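Local coordinates for putative polyprenyl synthetase (Streptomyces coelicolor, PDB 3NF2), which probably catalyses the magnesium-dependent head-to-tail condensation of isopentenyl diphosphate with an allylic diphosphate to build longer polyprenyl diphosphates, at residues 6-11 with 329-334; 13-18 with 75-80; 37-42 with 86-91; 132-137 with 143-148; 178-183 with 219-224. All coordinates share one frame; numbering follows the deposited sequence.

The five contacts tie together helices of an all-alpha prenyl synthase fold. Contacts 1 and 2 share helix 5-25, with centres about 15 Å apart, and join it to helices 326-339 and 77-98. Helix 77-98 also serves contact 3 and packs on contact 4 from both of its segments here, for example Pro78 O on Val132 CG1 (3.4 Å) and Val86 CG2 on Leu148 CD2 (3.9 Å). Contacts 3 and 5 lie nearest the probable active site: their centres are about 21 Å apart, their nearest atoms about 6 Å, and each holds a sulfate. The two sulfates may mark sites for substrate diphosphates. Contact 4 lies at the subunit interface.

Contact 1: residues 6-11 with 329-334; sequences TALLER and RDRFTA
Leu8 and Arg331 join the N-terminal helix 5-25 to the C-terminal helix 326-339, a side-chain contact between the two ends of the all-alpha fold. The backbones stay apart: the nearest CA atoms, those of Leu8 and Arg331, are 8.2 Å apart, and no hydrogen bond crosses. Leu8 offers both methyls. CD1 lies against the start of the arginine chain, 3.8 Å from Arg331 CG, while CD2 reaches 3.5 Å from Arg331 NE, over one face of the guanidinium and offset toward its rim. Arg331 is drawn out from CG to NE (chi2 169°, chi3 157°), which carries its end past Leu8 to Arg11. There NH2 of Arg331 comes within 3.4 Å of NH2 of Arg11, with the guanidinium planes 60° apart. Both groups gather at Glu67, which makes a salt bridge with Arg11 and a long, weak ion pair with Arg331. An alanine in place of Arg331 would probably take the guanidinium face from Leu8 CD2 and most of the methylene packing from CD1, and leave Glu67 with one fewer positive neighbour. Helix 57-67 closes the contact: Leu64 touches both Leu8 and Arg331, and Phe332, whose CB points away from residues 6-11, packs on Leu61 and Leu64.

Contact 2: residues 13-18 with 75-80; sequences RTLATP and VGVPGA
Leu15 and Val77 meet through the base of one side chain and a branch of the other. Val77 CG2 stands 3.8 Å from Leu15 CB, while CG1 of the same valine lies 4.0 Å from the carbonyl O of Leu15, the two methyls thus straddling the start of the leucine and its backbone. The valine takes this posture with CG1 anti to its backbone nitrogen (chi1 162°). The Leu15 side chain also touches Pro73 and Val63, and Val63 also touches Val77. One turn along helix 77-98, Ala80 faces Ala16 methyl to methyl, CB to CB at 4.1 Å. The small Ala16 lets the backbones come close: its CA is 5.9 Å from the CA of Val77. No hydrogen bond crosses the contact. Within helix 5-25, Thr17 OG1 bonds to Arg13 O at 2.8 Å, tilted 32° from the carbonyl plane, and Thr17 N reaches the same oxygen from the opposite face; this doubled grip precedes a kink at Pro18, whose nitrogen carries no hydrogen. Helix 57-67 completes the apolar surroundings through Val63 and through Ala62 on Ala80. Close helix pairing over small side chains, without polar links, suits the all-alpha bundle of the isoprenoid synthase fold.

Contact 3: residues 37-42 with 86-91; sequences YHFGWI and VHNFSL. With SO4 (sulfate ion), chain B.
His38 and Phe39, at the end of helix 31-38, press on Asn88 of helix 77-98 just before a Schellman motif at Gly40 (phi +83°). The tight part centres on Asn88. His38 NE2 donates to Asn88 OD1 at 2.8 Å, with a bent N-H...O angle of 148° and the ring 79° from the amide plane. The Phe39 ring comes obliquely to the nitrogen half, CE1 lying 3.4 Å from Asn88 ND2. That ND2 also bonds to Glu84 O, so both polar ends are held. His38 CD2 sits over the centre of the Phe39 ring, so the two side chains pack together. A leucine instead of His38 would probably leave Asn88 OD1 without this donor. Leu91 begins the looser side, its CD1 4.1 Å from His38 CE1. Beyond it, the edge of the His87 ring reaches a sulfate also bonded by the backbone N of Lys55 and by Arg58 and Arg104, a basic cluster consistent with the isopentenyl diphosphate site of relatives; the bond from His87 NE2 to sulfate O3, 3.4 Å, is weak.

Contact 4: residues 132-137 with 143-148; sequences VLLELG and RATRRL
Apolar contacts come first: Leu133 sends CD1 across to Leu148, where it meets CD2 at 4.0 Å, and its CD2 lies 4.5 Å from the CB of Ala144. Leu133 CD1 also stands 4.0 Å from the carbonyl O of Ala144, so it touches backbone as well as side chain. A second kind of contact sets carbon against a hydroxyl. Thr145 OG1 sits between two leucines, 3.5 Å from Leu133 CB and 3.6 Å from Leu134 CG; it is bonded to Ala141 O, which satisfies this polar atom in apolar surroundings. The torsion that puts OG1 beside the backbone nitrogen (chi1 -44°) sets CG2 near Leu134 CD1. The two segments form the closed end of a helical hairpin: helix 115-134 passes through a type I turn, Leu134 to Gly137, with Gly137 at positive phi (75°), into helix 139-165. No hydrogen bond links them. Contacts between subunits follow: Leu134 packs on Gly142 of the second subunit, and Thr145 on that subunit's Leu134.

Contact 5: residues 178-183 with 219-224; sequences EMEGNK and AFQAVD. With SO4 (sulfate ion), chain D.
The carboxylate of Glu180 and the amide of Gln221 are the flat groups here, their planes 65° apart and their side chains crossing at about a right angle. Gln221 CG lies above the carboxylate plane, almost directly over Glu180 CD and 3.5 Å from it, and equally 3.5 Å from Glu180 OE2. It is therefore a methylene, not an N-H, that meets the acid, and no hydrogen bond spans the two segments. A bend in the glutamine (chi2 58°) turns its amide away from Glu180: OE1 bonds to Thr184 and NE2 to Asp225, leaving both polar ends occupied. Glu180, extended beyond CG, also brings OE1 close to Asp225 OD2. Lys183, one turn on from Glu180, leads elsewhere. Its NZ holds a sulfate by two bonds, to O4 at 2.9 Å and to O1 at 3.0 Å, and makes a salt bridge with Asp162. Asp224 and Asp225 fall in what is, in relatives, the second aspartate-rich motif, which coordinates magnesium. Taken together, an anion gripped by Lys183 and a glutamine bonded to Asp225, which probably helps to position it, are consistent with a site for the allylic diphosphate, where the lysine would bind phosphate oxygens.

Contact 1: residues 6-11 with 329-334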
# COMPACT_ATOMS: atom_id res chain seq x y z
N THR A 6 -20.50 -1.19 26.57
CA THR A 6 -20.99 -1.49 25.22
C THR A 6 -21.63 -0.27 24.55
O THR A 6 -21.88 -0.28 23.34
CB THR A 6 -21.98 -2.68 25.21
OG1 THR A 6 -22.81 -2.62 26.37
CG2 THR A 6 -21.22 -4.01 25.20
N ALA A 7 -21.89 0.78 25.34
CA ALA A 7 -22.40 2.04 24.82
C ALA A 7 -21.35 2.79 24.01
O ALA A 7 -21.67 3.42 23.00
CB ALA A 7 -22.91 2.92 25.96
N LEU A 8 -20.09 2.70 24.45
CA LEU A 8 -18.97 3.33 23.75
C LEU A 8 -18.62 2.60 22.45
O LEU A 8 -18.30 3.25 21.44
CB LEU A 8 -17.73 3.41 24.64
CG LEU A 8 -17.76 4.32 25.86
CD1 LEU A 8 -16.45 4.19 26.62
CD2 LEU A 8 -18.01 5.77 25.47
N LEU A 9 -18.68 1.27 22.47
CA LEU A 9 -18.41 0.45 21.29
C LEU A 9 -19.47 0.68 20.21
O LEU A 9 -19.14 0.73 19.02
CB LEU A 9 -18.34 -1.04 21.65
CG LEU A 9 -17.27 -1.54 22.64
CD1 LEU A 9 -17.39 -3.04 22.81
CD2 LEU A 9 -15.85 -1.17 22.20
N GLU A 10 -20.72 0.82 20.64
CA GLU A 10 -21.84 1.23 19.79
C GLU A 10 -21.60 2.63 19.22
O GLU A 10 -21.75 2.85 18.01
CB GLU A 10 -23.15 1.20 20.60
CG GLU A 10 -24.33 1.96 19.99
CD GLU A 10 -25.18 1.12 19.04
OE1 GLU A 10 -24.61 0.39 18.19
OE2 GLU A 10 -26.42 1.21 19.13
N ARG A 11 -21.22 3.56 20.09
CA ARG A 11 -20.92 4.94 19.72
C ARG A 11 -19.88 5.05 18.60
O ARG A 11 -20.07 5.83 17.66
CB ARG A 11 -20.44 5.71 20.96
CG ARG A 11 -20.27 7.20 20.79
CD ARG A 11 -19.15 7.67 21.68
NE ARG A 11 -19.37 9.03 22.18
CZ ARG A 11 -18.51 9.71 22.93
NH1 ARG A 11 -17.34 9.17 23.27
NH2 ARG A 11 -18.81 10.93 23.34
N ARG A 329 -11.05 10.11 30.96
CA ARG A 329 -10.13 9.17 31.60
C ARG A 329 -10.84 7.92 32.09
O ARG A 329 -10.35 6.81 31.89
CB ARG A 329 -9.37 9.85 32.75
CG ARG A 329 -8.16 9.06 33.24
CD ARG A 329 -7.50 9.72 34.44
NE ARG A 329 -6.69 10.87 34.06
CZ ARG A 329 -7.16 12.10 33.90
NH1 ARG A 329 -8.45 12.34 34.08
NH2 ARG A 329 -6.34 13.09 33.56
N ASP A 330 -12.00 8.10 32.72
CA ASP A 330 -12.84 6.98 33.19
C ASP A 330 -13.27 6.08 32.03
O ASP A 330 -13.31 4.85 32.17
CB ASP A 330 -14.09 7.51 33.91
CG ASP A 330 -13.87 7.71 35.42
OD1 ASP A 330 -14.85 7.58 36.18
OD2 ASP A 330 -12.72 8.00 35.84
N ARG A 331 -13.59 6.69 30.90
CA ARG A 331 -14.00 5.95 29.71
C ARG A 331 -12.84 5.16 29.10
O ARG A 331 -13.01 4.00 28.70
CB ARG A 331 -14.65 6.90 28.69
CG ARG A 331 -16.13 7.17 28.96
CD ARG A 331 -16.68 8.30 28.11
NE ARG A 331 -18.13 8.20 27.97
CZ ARG A 331 -18.88 9.04 27.25
NH1 ARG A 331 -20.20 8.85 27.17
NH2 ARG A 331 -18.33 10.06 26.60
N PHE A 332 -11.65 5.77 29.08
CA PHE A 332 -10.43 5.10 28.62
C PHE A 332 -10.04 3.93 29.52
O PHE A 332 -9.57 2.89 29.04
CB PHE A 332 -9.29 6.10 28.58
CG PHE A 332 -9.12 6.80 27.26
CD1 PHE A 332 -9.60 8.09 27.08
CD2 PHE A 332 -8.46 6.19 26.21
CE1 PHE A 332 -9.44 8.74 25.86
CE2 PHE A 332 -8.28 6.83 24.99
CZ PHE A 332 -8.77 8.11 24.82
N THR A 333 -10.23 4.11 30.82
CA THR A 333 -9.99 3.08 31.84
C THR A 333 -10.91 1.87 31.67
O THR A 333 -10.47 0.73 31.82
CB THR A 333 -10.09 3.70 33.26
OG1 THR A 333 -8.95 4.55 33.50
CG2 THR A 333 -10.19 2.63 34.37
N ALA A 334 -12.16 2.10 31.31
CA ALA A 334 -13.14 1.02 31.18
C ALA A 334 -12.95 0.16 29.93
O ALA A 334 -13.29 -1.03 29.95
CB ALA A 334 -14.56 1.58 31.23

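Contact 2: residues 13-18 with 75-80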
# COMPACT_ATOMS: atom_id res chain seq x y z
N ARG A 13 -18.89 2.52 16.47
CA ARG A 13 -19.34 1.78 15.29
C ARG A 13 -20.33 2.60 14.46
O ARG A 13 -20.17 2.73 13.24
CB ARG A 13 -19.93 0.42 15.69
CG ARG A 13 -20.77 -0.27 14.61
CD ARG A 13 -20.78 -1.79 14.76
NE ARG A 13 -20.54 -2.23 16.13
CZ ARG A 13 -19.59 -3.10 16.48
NH1 ARG A 13 -18.79 -3.62 15.55
NH2 ARG A 13 -19.44 -3.44 17.75
N THR A 14 -21.34 3.18 15.12
CA THR A 14 -22.38 3.96 14.45
C THR A 14 -21.87 5.28 13.88
O THR A 14 -22.41 5.76 12.89
CB THR A 14 -23.59 4.23 15.37
OG1 THR A 14 -23.17 4.97 16.52
CG2 THR A 14 -24.25 2.92 15.81
N LEU A 15 -20.84 5.86 14.49
CA LEU A 15 -20.26 7.08 13.93
C LEU A 15 -19.36 6.81 12.71
O LEU A 15 -19.43 7.54 11.72
CB LEU A 15 -19.49 7.86 15.00
CG LEU A 15 -20.35 8.63 16.02
CD1 LEU A 15 -19.46 9.41 16.97
CD2 LEU A 15 -21.39 9.55 15.37
N ALA A 16 -18.55 5.75 12.78
CA ALA A 16 -17.53 5.51 11.77
C ALA A 16 -17.99 4.67 10.57
O ALA A 16 -17.62 5.00 9.44
CB ALA A 16 -16.26 4.91 12.39
N THR A 17 -18.76 3.61 10.81
CA THR A 17 -19.24 2.72 9.72
C THR A 17 -19.89 3.41 8.49
O THR A 17 -19.47 3.12 7.36
CB THR A 17 -20.13 1.53 10.24
OG1 THR A 17 -19.46 0.86 11.32
CG2 THR A 17 -20.41 0.53 9.12
N PRO A 18 -20.88 4.32 8.68
CA PRO A 18 -21.47 4.97 7.49
C PRO A 18 -20.50 5.88 6.72
O PRO A 18 -20.62 5.98 5.50
CB PRO A 18 -22.62 5.82 8.07
CG PRO A 18 -22.90 5.23 9.41
CD PRO A 18 -21.56 4.76 9.91
N VAL A 75 -15.05 14.89 15.68
CA VAL A 75 -13.72 15.38 15.26
C VAL A 75 -12.73 14.22 15.04
O VAL A 75 -11.87 14.28 14.15
CB VAL A 75 -13.17 16.42 16.29
CG1 VAL A 75 -11.70 16.82 16.01
CG2 VAL A 75 -14.06 17.66 16.32
N GLY A 76 -12.88 13.16 15.83
CA GLY A 76 -12.04 11.98 15.70
C GLY A 76 -12.53 10.94 14.70
O GLY A 76 -11.86 9.93 14.49
N VAL A 77 -13.69 11.19 14.08
CA VAL A 77 -14.25 10.26 13.09
C VAL A 77 -13.36 10.04 11.84
O VAL A 77 -13.20 8.89 11.43
CB VAL A 77 -15.76 10.53 12.77
CG1 VAL A 77 -16.20 9.88 11.44
CG2 VAL A 77 -16.62 10.01 13.89
N PRO A 78 -12.75 11.11 11.28
CA PRO A 78 -11.74 10.87 10.24
C PRO A 78 -10.63 9.94 10.70
O PRO A 78 -10.18 9.07 9.93
CB PRO A 78 -11.17 12.27 9.98
CG PRO A 78 -12.29 13.19 10.29
CD PRO A 78 -13.08 12.55 11.39
N GLY A 79 -10.21 10.11 11.95
CA GLY A 79 -9.18 9.29 12.57
C GLY A 79 -9.59 7.84 12.71
O GLY A 79 -8.80 6.95 12.44
N ALA A 80 -10.84 7.60 13.10
CA ALA A 80 -11.37 6.25 13.25
C ALA A 80 -11.54 5.54 11.92
O ALA A 80 -11.37 4.32 11.84
CB ALA A 80 -12.72 6.28 13.96

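Contact 3: residues 37-42 with 86-91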
# COMPACT_ATOMS: atom_id res chain seq x y z
N TYR A 37 -17.38 -6.82 -0.63
CA TYR A 37 -17.28 -8.23 -0.29
C TYR A 37 -16.39 -8.40 0.93
O TYR A 37 -16.77 -9.10 1.87
CB TYR A 37 -16.76 -9.10 -1.44
CG TYR A 37 -16.55 -10.52 -0.98
CD1 TYR A 37 -17.64 -11.38 -0.83
CD2 TYR A 37 -15.28 -10.99 -0.63
CE1 TYR A 37 -17.47 -12.68 -0.36
CE2 TYR A 37 -15.10 -12.28 -0.16
CZ TYR A 37 -16.20 -13.12 -0.03
OH TYR A 37 -16.05 -14.41 0.42
N HIS A 38 -15.22 -7.76 0.92
CA HIS A 38 -14.31 -7.83 2.07
C HIS A 38 -15.01 -7.43 3.37
O HIS A 38 -14.82 -8.06 4.41
CB HIS A 38 -13.08 -6.94 1.89
CG HIS A 38 -12.27 -6.82 3.14
ND1 HIS A 38 -11.58 -7.89 3.67
CD2 HIS A 38 -12.08 -5.79 3.99
CE1 HIS A 38 -10.98 -7.51 4.78
NE2 HIS A 38 -11.26 -6.24 5.00
N PHE A 39 -15.81 -6.38 3.30
CA PHE A 39 -16.48 -5.87 4.47
C PHE A 39 -17.77 -6.63 4.81
O PHE A 39 -18.39 -6.33 5.82
CB PHE A 39 -16.76 -4.39 4.30
CG PHE A 39 -15.56 -3.51 4.58
CD1 PHE A 39 -15.16 -3.26 5.90
CD2 PHE A 39 -14.85 -2.94 3.53
CE1 PHE A 39 -14.06 -2.46 6.16
CE2 PHE A 39 -13.74 -2.13 3.78
CZ PHE A 39 -13.34 -1.88 5.09
N GLY A 40 -18.16 -7.60 3.99
CA GLY A 40 -19.33 -8.43 4.27
C GLY A 40 -20.68 -7.85 3.87
O GLY A 40 -21.73 -8.43 4.19
N TRP A 41 -20.67 -6.71 3.17
CA TRP A 41 -21.92 -6.07 2.73
C TRP A 41 -22.58 -6.77 1.54
O TRP A 41 -23.80 -6.65 1.33
CB TRP A 41 -21.70 -4.58 2.44
CG TRP A 41 -21.03 -3.85 3.58
CD1 TRP A 41 -21.25 -4.03 4.92
CD2 TRP A 41 -20.04 -2.82 3.47
NE1 TRP A 41 -20.45 -3.20 5.65
CE2 TRP A 41 -19.70 -2.44 4.79
CE3 TRP A 41 -19.40 -2.19 2.40
CZ2 TRP A 41 -18.75 -1.45 5.06
CZ3 TRP A 41 -18.45 -1.20 2.67
CH2 TRP A 41 -18.13 -0.85 3.99
N ILE A 42 -21.78 -7.50 0.76
CA ILE A 42 -22.28 -8.32 -0.35
C ILE A 42 -21.57 -9.67 -0.29
O ILE A 42 -20.50 -9.76 0.33
CB ILE A 42 -22.08 -7.68 -1.77
CG1 ILE A 42 -20.60 -7.55 -2.13
CG2 ILE A 42 -22.81 -6.32 -1.92
CD1 ILE A 42 -20.36 -7.08 -3.56
N VAL A 86 -6.73 1.31 7.17
CA VAL A 86 -5.38 0.75 7.27
C VAL A 86 -5.44 -0.66 7.82
O VAL A 86 -4.77 -1.57 7.30
CB VAL A 86 -4.44 1.63 8.14
CG1 VAL A 86 -3.16 0.89 8.47
CG2 VAL A 86 -4.09 2.91 7.41
N HIS A 87 -6.27 -0.85 8.85
CA HIS A 87 -6.52 -2.17 9.42
C HIS A 87 -6.94 -3.17 8.36
O HIS A 87 -6.40 -4.26 8.30
CB HIS A 87 -7.60 -2.11 10.52
CG HIS A 87 -8.07 -3.46 10.96
ND1 HIS A 87 -7.27 -4.34 11.64
CD2 HIS A 87 -9.27 -4.07 10.82
CE1 HIS A 87 -7.95 -5.45 11.90
NE2 HIS A 87 -9.17 -5.30 11.42
N ASN A 88 -7.89 -2.78 7.51
CA ASN A 88 -8.43 -3.68 6.50
C ASN A 88 -7.52 -3.91 5.29
O ASN A 88 -7.52 -5.00 4.71
CB ASN A 88 -9.83 -3.24 6.10
CG ASN A 88 -10.85 -3.52 7.18
OD1 ASN A 88 -11.35 -4.64 7.31
ND2 ASN A 88 -11.16 -2.50 7.97
N PHE A 89 -6.72 -2.90 4.95
CA PHE A 89 -5.62 -3.02 3.99
C PHE A 89 -4.65 -4.08 4.46
O PHE A 89 -4.20 -4.93 3.69
CB PHE A 89 -4.93 -1.65 3.81
CG PHE A 89 -3.40 -1.68 3.82
CD1 PHE A 89 -2.70 -1.24 4.94
CD2 PHE A 89 -2.68 -2.10 2.70
CE1 PHE A 89 -1.29 -1.25 4.97
CE2 PHE A 89 -1.27 -2.11 2.71
CZ PHE A 89 -0.58 -1.69 3.85
N SER A 90 -4.35 -4.04 5.76
CA SER A 90 -3.48 -5.01 6.38
C SER A 90 -4.06 -6.42 6.28
O SER A 90 -3.35 -7.34 5.91
CB SER A 90 -3.20 -4.60 7.82
OG SER A 90 -2.30 -5.48 8.44
N LEU A 91 -5.36 -6.58 6.54
CA LEU A 91 -5.99 -7.90 6.46
C LEU A 91 -5.96 -8.48 5.05
O LEU A 91 -5.58 -9.63 4.86
CB LEU A 91 -7.45 -7.83 6.93
CG LEU A 91 -7.81 -7.45 8.36
CD1 LEU A 91 -9.31 -7.62 8.57
CD2 LEU A 91 -7.02 -8.29 9.37
S SO4 B . -11.75 -6.63 13.93
O1 SO4 B . -12.21 -5.36 13.37
O2 SO4 B . -12.87 -7.25 14.65
O3 SO4 B . -11.30 -7.50 12.84
O4 SO4 B . -10.64 -6.43 14.88

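Contact 4: residues 132-137 with 143-148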
# COMPACT_ATOMS: atom_id res chain seq x y z
N VAL A 132 -8.49 10.47 3.61
CA VAL A 132 -9.54 10.79 4.57
C VAL A 132 -9.06 11.79 5.64
O VAL A 132 -9.83 12.62 6.12
CB VAL A 132 -10.16 9.50 5.17
CG1 VAL A 132 -10.70 9.69 6.59
CG2 VAL A 132 -11.26 8.98 4.25
N LEU A 133 -7.77 11.73 5.96
CA LEU A 133 -7.17 12.67 6.89
C LEU A 133 -6.71 13.96 6.21
O LEU A 133 -7.07 15.04 6.65
CB LEU A 133 -6.01 12.02 7.66
CG LEU A 133 -6.40 10.87 8.59
CD1 LEU A 133 -5.16 10.14 9.09
CD2 LEU A 133 -7.26 11.36 9.75
N LEU A 134 -5.92 13.83 5.15
CA LEU A 134 -5.32 14.98 4.47
C LEU A 134 -6.34 15.89 3.77
O LEU A 134 -6.07 17.08 3.60
CB LEU A 134 -4.21 14.53 3.51
CG LEU A 134 -2.92 13.94 4.11
CD1 LEU A 134 -2.20 13.04 3.11
CD2 LEU A 134 -1.96 15.02 4.60
N GLU A 135 -7.51 15.34 3.40
CA GLU A 135 -8.67 16.09 2.87
C GLU A 135 -9.02 17.33 3.69
O GLU A 135 -9.50 18.32 3.15
CB GLU A 135 -9.94 15.22 2.81
CG GLU A 135 -10.21 14.58 1.48
CD GLU A 135 -11.42 13.63 1.45
OE1 GLU A 135 -11.92 13.19 2.52
OE2 GLU A 135 -11.87 13.32 0.33
N LEU A 136 -8.77 17.24 5.00
CA LEU A 136 -9.09 18.31 5.95
C LEU A 136 -8.25 19.58 5.74
O LEU A 136 -8.72 20.68 6.04
CB LEU A 136 -8.99 17.80 7.39
CG LEU A 136 -9.96 16.65 7.71
CD1 LEU A 136 -9.57 15.96 9.01
CD2 LEU A 136 -11.40 17.14 7.77
N GLY A 137 -7.04 19.41 5.22
CA GLY A 137 -6.18 20.54 4.85
C GLY A 137 -5.52 21.28 6.00
O GLY A 137 -4.79 22.25 5.77
N ARG A 143 -0.37 16.08 11.03
CA ARG A 143 0.22 15.42 12.19
C ARG A 143 -0.46 14.08 12.47
O ARG A 143 0.19 13.12 12.87
CB ARG A 143 0.16 16.35 13.40
CG ARG A 143 1.35 17.31 13.52
CD ARG A 143 1.01 18.55 14.33
NE ARG A 143 -0.01 18.28 15.34
CZ ARG A 143 -0.78 19.21 15.91
NH1 ARG A 143 -0.66 20.50 15.58
NH2 ARG A 143 -1.69 18.84 16.82
N ALA A 144 -1.77 14.03 12.24
CA ALA A 144 -2.53 12.80 12.39
C ALA A 144 -2.13 11.75 11.35
O ALA A 144 -2.10 10.56 11.66
CB ALA A 144 -4.02 13.09 12.31
N THR A 145 -1.83 12.19 10.12
CA THR A 145 -1.34 11.30 9.06
C THR A 145 0.05 10.76 9.39
O THR A 145 0.36 9.62 9.07
CB THR A 145 -1.34 11.99 7.66
OG1 THR A 145 -2.55 12.72 7.47
CG2 THR A 145 -1.20 10.96 6.52
N ARG A 146 0.87 11.59 10.05
CA ARG A 146 2.20 11.21 10.54
C ARG A 146 2.11 10.02 11.51
O ARG A 146 2.92 9.10 11.44
CB ARG A 146 2.84 12.42 11.24
CG ARG A 146 4.15 12.17 11.98
CD ARG A 146 5.32 12.78 11.24
NE ARG A 146 6.60 12.35 11.78
CZ ARG A 146 7.39 13.09 12.57
NH1 ARG A 146 7.01 14.31 12.93
NH2 ARG A 146 8.55 12.60 12.99
N ARG A 147 1.11 10.06 12.38
CA ARG A 147 0.85 9.01 13.36
C ARG A 147 0.35 7.75 12.68
O ARG A 147 0.67 6.65 13.12
CB ARG A 147 -0.20 9.46 14.38
CG ARG A 147 0.11 10.75 15.12
CD ARG A 147 1.01 10.52 16.29
NE ARG A 147 1.52 11.77 16.83
CZ ARG A 147 2.15 11.88 18.00
NH1 ARG A 147 2.32 10.80 18.76
NH2 ARG A 147 2.59 13.06 18.41
N LEU A 148 -0.46 7.93 11.64
CA LEU A 148 -1.02 6.81 10.89
C LEU A 148 0.10 6.08 10.15
O LEU A 148 0.12 4.85 10.12
CB LEU A 148 -2.06 7.30 9.89
CG LEU A 148 -2.97 6.23 9.24
CD1 LEU A 148 -4.09 5.81 10.18
CD2 LEU A 148 -3.52 6.73 7.93

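Contact 5: residues 178-183 with 219-224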
# COMPACT_ATOMS: atom_id res chain seq x y z
N GLU A 178 7.93 -7.98 20.36
CA GLU A 178 8.07 -6.88 19.41
C GLU A 178 7.21 -7.08 18.15
O GLU A 178 6.71 -6.11 17.60
CB GLU A 178 9.53 -6.54 19.09
CG GLU A 178 10.24 -7.49 18.16
CD GLU A 178 11.38 -6.83 17.38
OE1 GLU A 178 12.45 -7.47 17.25
OE2 GLU A 178 11.21 -5.68 16.91
N MET A 179 7.02 -8.33 17.74
CA MET A 179 6.11 -8.65 16.64
C MET A 179 4.66 -8.30 17.00
O MET A 179 3.94 -7.68 16.21
CB MET A 179 6.21 -10.13 16.23
CG MET A 179 5.25 -10.54 15.12
SD MET A 179 5.68 -12.13 14.35
CE MET A 179 4.71 -13.26 15.36
N GLU A 180 4.24 -8.70 18.19
CA GLU A 180 2.87 -8.44 18.62
C GLU A 180 2.62 -6.96 18.86
O GLU A 180 1.51 -6.49 18.63
CB GLU A 180 2.51 -9.30 19.84
CG GLU A 180 2.26 -10.76 19.43
CD GLU A 180 1.74 -11.62 20.55
OE1 GLU A 180 1.49 -12.81 20.29
OE2 GLU A 180 1.55 -11.12 21.68
N GLY A 181 3.66 -6.24 19.28
CA GLY A 181 3.62 -4.80 19.41
C GLY A 181 3.44 -4.13 18.07
O GLY A 181 2.71 -3.16 17.94
N ASN A 182 4.15 -4.62 17.07
CA ASN A 182 3.97 -4.13 15.74
C ASN A 182 2.61 -4.45 15.16
O ASN A 182 1.96 -3.63 14.60
CB ASN A 182 5.05 -4.67 14.82
CG ASN A 182 6.35 -3.93 14.95
OD1 ASN A 182 6.38 -2.76 15.22
ND2 ASN A 182 7.41 -4.63 14.74
N LYS A 183 2.20 -5.69 15.32
CA LYS A 183 0.96 -6.19 14.79
C LYS A 183 -0.29 -5.64 15.41
O LYS A 183 -1.26 -5.41 14.75
CB LYS A 183 0.90 -7.70 14.86
CG LYS A 183 1.62 -8.43 13.78
CD LYS A 183 1.20 -9.86 13.76
CE LYS A 183 2.17 -10.75 13.03
NZ LYS A 183 1.87 -12.20 13.19
N ALA A 219 -1.70 -6.00 25.85
CA ALA A 219 -2.57 -6.69 26.81
C ALA A 219 -3.68 -7.41 26.06
O ALA A 219 -4.06 -8.53 26.41
CB ALA A 219 -3.14 -5.70 27.82
N PHE A 220 -4.17 -6.75 25.01
CA PHE A 220 -5.22 -7.29 24.16
C PHE A 220 -4.74 -8.53 23.40
O PHE A 220 -5.45 -9.54 23.35
CB PHE A 220 -5.72 -6.19 23.20
CG PHE A 220 -6.72 -6.67 22.19
CD1 PHE A 220 -8.04 -6.90 22.55
CD2 PHE A 220 -6.34 -6.86 20.86
CE1 PHE A 220 -8.97 -7.34 21.61
CE2 PHE A 220 -7.26 -7.30 19.91
CZ PHE A 220 -8.58 -7.54 20.29
N GLN A 221 -3.54 -8.45 22.83
CA GLN A 221 -3.00 -9.57 22.07
C GLN A 221 -2.63 -10.77 22.95
O GLN A 221 -2.82 -11.92 22.54
CB GLN A 221 -1.81 -9.15 21.20
CG GLN A 221 -1.47 -10.20 20.12
CD GLN A 221 -2.62 -10.50 19.21
OE1 GLN A 221 -3.20 -9.58 18.61
NE2 GLN A 221 -2.98 -11.78 19.09
N ALA A 222 -2.13 -10.50 24.16
CA ALA A 222 -1.90 -11.55 25.16
C ALA A 222 -3.19 -12.31 25.50
O ALA A 222 -3.19 -13.54 25.55
CB ALA A 222 -1.26 -10.97 26.41
N VAL A 223 -4.28 -11.57 25.70
CA VAL A 223 -5.59 -12.17 25.97
C VAL A 223 -6.12 -12.91 24.75
O VAL A 223 -6.68 -14.01 24.87
CB VAL A 223 -6.61 -11.12 26.51
CG1 VAL A 223 -8.03 -11.67 26.51
CG2 VAL A 223 -6.23 -10.69 27.92
N ASP A 224 -5.93 -12.32 23.57
CA ASP A 224 -6.24 -12.97 22.29
C ASP A 224 -5.50 -14.30 22.11
O ASP A 224 -6.07 -15.29 21.66
CB ASP A 224 -5.90 -12.06 21.11
CG ASP A 224 -7.12 -11.63 20.33
OD1 ASP A 224 -7.98 -12.49 20.04
OD2 ASP A 224 -7.19 -10.44 19.98
S SO4 D . -1.12 -13.62 12.01
O1 SO4 D . -0.44 -12.50 11.36
O2 SO4 D . -2.51 -13.26 12.27
O3 SO4 D . -1.06 -14.79 11.15
O4 SO4 D . -0.45 -13.91 13.28